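Putative esterase (Bacteroides intestinalis DSM 17393, PDB 5VOL) probably hydrolyses feruloyl esters of arabinoxylan as a carbohydrate esterase of family 1, working alongside xylanases, and binds calcium. Local coordinates at residues T29-K34 / H65-M70. Numbering follows the deposited sequence.
Sequences TVFLPK and HVKDVM
Phe-31 on strand 24-32 and Lys-67 in the first turn of helix 66-76 bring the two backbones nearest, their CA atoms 6.7 Å apart. The contact illustrates how an aromatic ring on a strand can fill the gap between a sheet and a helix, with no hydrogen bond across it. With CG anti to the backbone N (chi1 165°), the ring of Phe-31 reaches from the strand to the helix, and its CZ meets Met-70 CB at 3.6 Å. Met-70 CG, anti to its own carbonyl carbon, lies above one face of the ring, 4.2 Å from the centroid in a CH-pi contact; bends at chi2 and chi3 then bring Met-70 CE back to 3.7 Å from Phe-31 CE2. The sulfur stands obliquely to the ring, a looser Met-aromatic contact. Along the CD1-CE1 side the ring instead meets the helix backbone, Phe-31 CE1 lying 3.9 Å from Lys-67 CA. An alanine in place of Phe-31 would probably open a gap between strand and helix and take away the ring face under Met-70 CG. Lys-67 NZ turns away to a salt bridge with Asp-71 and a hydrogen bond with Ser-10. In this alpha/beta-hydrolase fold, strand 24-32 runs between strands 11-19 and 83-87, Ile-84 of the latter touching Val-66 and Met-70, while helix 254-271 packs against helix 66-76 through Leu-261 and Leu-265.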
# COMPACT_ATOMS: atom_id res chain seq x y z
N THR C 29 -11.78 -23.08 -15.75
CA THR C 29 -12.55 -22.36 -14.76
C THR C 29 -12.63 -20.91 -15.21
O THR C 29 -11.61 -20.30 -15.54
CB THR C 29 -11.91 -22.44 -13.35
OG1 THR C 29 -11.78 -23.82 -12.97
CG2 THR C 29 -12.76 -21.71 -12.31
N VAL C 30 -13.83 -20.36 -15.26
CA VAL C 30 -13.98 -19.02 -15.81
C VAL C 30 -14.71 -18.13 -14.82
O VAL C 30 -15.64 -18.59 -14.14
CB VAL C 30 -14.74 -19.05 -17.17
CG1 VAL C 30 -16.07 -19.75 -17.02
CG2 VAL C 30 -14.93 -17.64 -17.71
N PHE C 31 -14.27 -16.88 -14.71
CA PHE C 31 -15.00 -15.87 -13.95
C PHE C 31 -15.96 -15.12 -14.87
O PHE C 31 -15.54 -14.61 -15.90
CB PHE C 31 -14.03 -14.87 -13.29
CG PHE C 31 -14.69 -13.61 -12.79
CD1 PHE C 31 -15.21 -13.55 -11.50
CD2 PHE C 31 -14.81 -12.50 -13.61
CE1 PHE C 31 -15.83 -12.38 -11.03
CE2 PHE C 31 -15.43 -11.32 -13.15
CZ PHE C 31 -15.94 -11.27 -11.86
N LEU C 32 -17.23 -15.03 -14.49
CA LEU C 32 -18.21 -14.29 -15.26
C LEU C 32 -18.71 -13.06 -14.48
O LEU C 32 -19.19 -13.19 -13.37
CB LEU C 32 -19.40 -15.18 -15.63
CG LEU C 32 -19.07 -16.50 -16.35
CD1 LEU C 32 -20.34 -17.31 -16.46
CD2 LEU C 32 -18.48 -16.23 -17.70
N PRO C 33 -18.60 -11.87 -15.08
CA PRO C 33 -19.03 -10.61 -14.46
C PRO C 33 -20.47 -10.62 -13.94
O PRO C 33 -21.31 -11.40 -14.41
CB PRO C 33 -18.89 -9.59 -15.60
CG PRO C 33 -17.88 -10.17 -16.52
CD PRO C 33 -18.00 -11.66 -16.42
N LYS C 34 -20.75 -9.74 -12.99
CA LYS C 34 -22.07 -9.59 -12.41
C LYS C 34 -23.14 -9.27 -13.46
O LYS C 34 -24.30 -9.69 -13.32
CB LYS C 34 -22.06 -8.50 -11.33
CG LYS C 34 -23.40 -8.23 -10.71
CD LYS C 34 -23.39 -6.97 -9.81
CE LYS C 34 -23.06 -7.30 -8.37
NZ LYS C 34 -23.24 -6.11 -7.48
N HIS C 65 -8.77 -16.43 -4.98
CA HIS C 65 -10.01 -15.69 -4.70
C HIS C 65 -10.33 -14.65 -5.78
O HIS C 65 -10.73 -13.51 -5.47
CB HIS C 65 -9.92 -15.00 -3.32
CG HIS C 65 -9.61 -15.95 -2.20
ND1 HIS C 65 -10.46 -16.98 -1.85
CD2 HIS C 65 -8.54 -16.05 -1.38
CE1 HIS C 65 -9.93 -17.66 -0.85
NE2 HIS C 65 -8.76 -17.12 -0.55
N VAL C 66 -10.19 -15.05 -7.05
CA VAL C 66 -10.38 -14.11 -8.15
C VAL C 66 -11.75 -13.44 -8.11
O VAL C 66 -11.85 -12.26 -8.38
CB VAL C 66 -10.19 -14.78 -9.53
CG1 VAL C 66 -10.42 -13.77 -10.65
CG2 VAL C 66 -8.79 -15.32 -9.63
N LYS C 67 -12.80 -14.19 -7.77
CA LYS C 67 -14.12 -13.58 -7.72
C LYS C 67 -14.18 -12.42 -6.71
O LYS C 67 -14.71 -11.35 -7.00
CB LYS C 67 -15.19 -14.61 -7.38
CG LYS C 67 -16.53 -13.97 -6.97
CD LYS C 67 -17.68 -14.99 -6.96
CE LYS C 67 -18.84 -14.53 -6.08
NZ LYS C 67 -19.45 -13.22 -6.52
N ASP C 68 -13.63 -12.64 -5.52
CA ASP C 68 -13.70 -11.64 -4.45
C ASP C 68 -12.88 -10.41 -4.78
O ASP C 68 -13.28 -9.29 -4.45
CB ASP C 68 -13.24 -12.24 -3.11
CG ASP C 68 -14.18 -13.31 -2.62
OD1 ASP C 68 -15.36 -13.28 -3.04
OD2 ASP C 68 -13.75 -14.18 -1.82
N VAL C 69 -11.71 -10.61 -5.39
CA VAL C 69 -10.88 -9.48 -5.78
C VAL C 69 -11.56 -8.68 -6.90
O VAL C 69 -11.60 -7.45 -6.83
CB VAL C 69 -9.48 -9.94 -6.24
CG1 VAL C 69 -8.67 -8.74 -6.73
CG2 VAL C 69 -8.74 -10.65 -5.10
N MET C 70 -12.10 -9.37 -7.90
CA MET C 70 -12.83 -8.66 -8.96
C MET C 70 -14.05 -7.90 -8.42
O MET C 70 -14.30 -6.77 -8.84
CB MET C 70 -13.27 -9.63 -10.06
CG MET C 70 -12.20 -9.91 -11.11
SD MET C 70 -11.81 -8.47 -12.12
CE MET C 70 -13.28 -8.33 -13.13